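PDB 6I9A: Lys-gingipain catalytic subunit from Porphyromonas gingivalis, which is the catalytic part of a secreted, calcium-binding cysteine protease that cleaves host proteins with a strong preference for lysine at the P1 position. Local coordinates for residues Q385-Y390 / Q427-N431. Numbering follows the deposited sequence.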
ATOM      1  N   GLN A 385      33.291   9.522 -13.240  1.00 17.85           N
ATOM      2  CA  GLN A 385      33.309   8.066 -13.185  1.00 18.25           C
ATOM      3  C   GLN A 385      34.133   7.542 -12.048  1.00 17.14           C
ATOM      4  O   GLN A 385      34.941   8.298 -11.489  1.00 18.75           O
ATOM      5  CB  GLN A 385      33.840   7.466 -14.508  1.00 20.35           C
ATOM      6  CG  GLN A 385      32.917   7.828 -15.674  1.00 25.03           C
ATOM      7  CD  GLN A 385      33.263   7.183 -16.978  1.00 32.10           C
ATOM      8  OE1 GLN A 385      33.603   6.017 -17.042  1.00 34.99           O
ATOM      9  NE2 GLN A 385      33.127   7.927 -18.059  1.00 34.01           N
ATOM     10  N   ASN A 386      33.822   6.304 -11.591  1.00 16.02           N
ATOM     11  CA  ASN A 386      34.594   5.571 -10.589  1.00 17.33           C
ATOM     12  C   ASN A 386      34.600   6.250  -9.234  1.00 17.05           C
ATOM     13  O   ASN A 386      35.617   6.271  -8.527  1.00 20.03           O
ATOM     14  CB  ASN A 386      36.066   5.356 -11.086  1.00 18.83           C
ATOM     15  CG  ASN A 386      36.071   4.675 -12.430  1.00 22.00           C
ATOM     16  OD1 ASN A 386      35.634   3.552 -12.587  1.00 23.53           O
ATOM     17  ND2 ASN A 386      36.543   5.382 -13.435  1.00 22.82           N
ATOM     18  N   GLN A 387      33.413   6.770  -8.833  1.00 16.32           N
ATOM     19  CA  GLN A 387      33.257   7.398  -7.514  1.00 16.40           C
ATOM     20  C   GLN A 387      32.384   6.533  -6.620  1.00 15.51           C
ATOM     21  O   GLN A 387      31.356   6.018  -7.092  1.00 15.85           O
ATOM     22  CB  GLN A 387      32.628   8.803  -7.591  1.00 17.99           C
ATOM     23  CG  GLN A 387      33.365   9.814  -8.455  1.00 20.04           C
ATOM     24  CD  GLN A 387      34.768  10.015  -7.981  1.00 25.11           C
ATOM     25  OE1 GLN A 387      35.016  10.243  -6.793  1.00 26.92           O
ATOM     26  NE2 GLN A 387      35.719   9.875  -8.915  1.00 28.40           N
ATOM     27  N   ALA A 388      32.728   6.426  -5.346  1.00 16.06           N
ATOM     28  CA  ALA A 388      31.975   5.649  -4.376  1.00 15.86           C
ATOM     29  C   ALA A 388      30.667   6.339  -3.999  1.00 14.93           C
ATOM     30  O   ALA A 388      29.744   5.650  -3.529  1.00 15.06           O
ATOM     31  CB  ALA A 388      32.814   5.423  -3.114  1.00 17.46           C
ATOM     32  N   SER A 389      30.592   7.650  -4.165  1.00 14.68           N
ATOM     33  CA  SER A 389      29.353   8.370  -3.840  1.00 13.82           C
ATOM     34  C   SER A 389      29.311   9.658  -4.569  1.00 13.79           C
ATOM     35  O   SER A 389      30.357  10.142  -5.055  1.00 14.81           O
ATOM     36  CB  SER A 389      29.245   8.597  -2.332  1.00 16.42           C
ATOM     37  OG  SER A 389      30.260   9.467  -1.853  1.00 18.56           O
ATOM     38  N   TYR A 390      28.113  10.273  -4.627  1.00 13.92           N
ATOM     39  CA  TYR A 390      27.896  11.607  -5.143  1.00 13.58           C
ATOM     40  C   TYR A 390      26.994  12.360  -4.209  1.00 13.51           C
ATOM     41  O   TYR A 390      26.074  11.774  -3.647  1.00 14.24           O
ATOM     42  CB  TYR A 390      27.233  11.640  -6.527  1.00 14.83           C
ATOM     43  CG  TYR A 390      27.944  10.836  -7.589  1.00 14.11           C
ATOM     44  CD1 TYR A 390      29.061  11.345  -8.253  1.00 14.24           C
ATOM     45  CD2 TYR A 390      27.493   9.572  -7.948  1.00 14.12           C
ATOM     46  CE1 TYR A 390      29.717  10.604  -9.231  1.00 14.81           C
ATOM     47  CE2 TYR A 390      28.121   8.830  -8.944  1.00 14.55           C
ATOM     48  CZ  TYR A 390      29.236   9.349  -9.585  1.00 14.12           C
ATOM     49  OH  TYR A 390      29.868   8.569 -10.530  1.00 16.01           O
ATOM     50  N   GLN A 427      29.427   1.273  -9.277  1.00 14.43           N
ATOM     51  CA  GLN A 427      30.007   2.538  -9.693  1.00 14.56           C
ATOM     52  C   GLN A 427      29.776   2.778 -11.178  1.00 13.58           C
ATOM     53  O   GLN A 427      29.504   1.853 -11.945  1.00 16.22           O
ATOM     54  CB  GLN A 427      31.511   2.623  -9.337  1.00 16.31           C
ATOM     55  CG  GLN A 427      31.750   2.580  -7.827  1.00 17.68           C
ATOM     56  CD  GLN A 427      33.177   2.877  -7.480  1.00 18.21           C
ATOM     57  OE1 GLN A 427      34.021   3.166  -8.359  1.00 21.02           O
ATOM     58  NE2 GLN A 427      33.450   2.859  -6.202  1.00 19.47           N
ATOM     59  N   ILE A 428      29.818   4.077 -11.569  1.00 14.91           N
ATOM     60  CA  ILE A 428      29.686   4.450 -12.978  1.00 15.72           C
ATOM     61  C   ILE A 428      31.050   4.297 -13.644  1.00 15.63           C
ATOM     62  O   ILE A 428      32.018   4.957 -13.262  1.00 16.60           O
ATOM     63  CB  ILE A 428      29.146   5.888 -13.093  1.00 15.32           C
ATOM     64  CG1 ILE A 428      27.702   5.925 -12.537  1.00 16.45           C
ATOM     65  CG2 ILE A 428      29.191   6.409 -14.535  1.00 17.03           C
ATOM     66  CD1 ILE A 428      27.046   7.325 -12.541  1.00 16.96           C
ATOM     67  N   THR A 429      31.117   3.393 -14.597  1.00 16.39           N
ATOM     68  CA  THR A 429      32.400   3.121 -15.294  1.00 18.29           C
ATOM     69  C   THR A 429      32.274   3.286 -16.787  1.00 20.05           C
ATOM     70  O   THR A 429      33.260   3.026 -17.516  1.00 21.94           O
ATOM     71  CB  THR A 429      32.844   1.687 -15.024  1.00 20.88           C
ATOM     72  OG1 THR A 429      31.906   0.827 -15.672  1.00 24.83           O
ATOM     73  CG2 THR A 429      32.942   1.375 -13.554  1.00 20.19           C
ATOM     74  N   GLU A 430      31.060   3.617 -17.278  1.00 19.58           N
ATOM     75  CA  GLU A 430      30.776   3.706 -18.707  1.00 21.56           C
ATOM     76  C   GLU A 430      30.031   4.987 -19.027  1.00 21.94           C
ATOM     77  O   GLU A 430      29.217   5.474 -18.202  1.00 20.92           O
ATOM     78  CB  GLU A 430      29.892   2.520 -19.152  1.00 22.03           C
ATOM     79  CG  GLU A 430      30.375   1.112 -18.839  1.00 25.41           C
ATOM     80  CD  GLU A 430      31.730   0.758 -19.420  1.00 28.15           C
ATOM     81  OE1 GLU A 430      31.996   1.129 -20.588  1.00 29.54           O
ATOM     82  OE2 GLU A 430      32.529   0.114 -18.704  1.00 25.87           O
ATOM     83  N   ASN A 431      30.231   5.501 -20.244  1.00 23.70           N
ATOM     84  CA  ASN A 431      29.497   6.679 -20.683  1.00 25.55           C
ATOM     85  C   ASN A 431      28.028   6.328 -20.928  1.00 24.33           C
ATOM     86  O   ASN A 431      27.687   5.179 -21.155  1.00 25.72           O
ATOM     87  CB  ASN A 431      30.138   7.246 -21.962  1.00 30.24           C
ATOM     88  CG  ASN A 431      31.534   7.763 -21.750  1.00 34.92           C
ATOM     89  OD1 ASN A 431      31.958   8.084 -20.626  1.00 36.91           O
ATOM     90  ND2 ASN A 431      32.283   7.871 -22.846  1.00 38.89           N
TER
HETATM   91  O   HOH W   1      35.035   1.779 -10.486  1.00 30.64           O
HETATM   92  O   HOH W   2      30.596   6.018  -9.667  1.00 16.18           O
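Gln385 runs its side chain along the backbone of 428-431, crossing that of Ile428 at about a right angle. Its CB lies 3.3 Å from Ile428 O and its CG 4.1 Å from Ile428 CG2. With CG anti to the carbonyl carbon (chi1 -63°) and the chain extended beyond it, the amide reaches Asn431, where NE2 gives OD1 a weak hydrogen bond, 2.8 Å long but bent to 118° at the hydrogen; the two amide planes are nearly perpendicular. Gln385 OE1 sits 3.0 Å from Thr429 O, acceptor against acceptor. The firm direct link is backbone to backbone: Asn386 N donates to Ile428 O at 2.8 Å and 155°.

Buried Ile428 brings CD1 to 3.7 Å from Tyr390 OH, oblique to the ring, and Leu383 and Val452 pack against it. Tyr390 OH, hydrogen-bonded to Pro384 O, also accepts from a water that itself accepts from the backbone N-H groups of Gln387 and Ile428. Gln427, likewise extended, brings OE1 to 3.3 Å from Asn386 C and NE2 to 3.6 Å from Ala388 CA, both van der Waals contacts. A second water donates to Gln427 OE1 and Asn386 OD1.

One backbone bond, a weak side-chain bond, two water bridges and the packing of Ile428 join the start of strand 389-394 and its lead-in loop to the 419-424/432-439 connection, within the antiparallel beta fold of the C-terminal immunoglobulin-like domain.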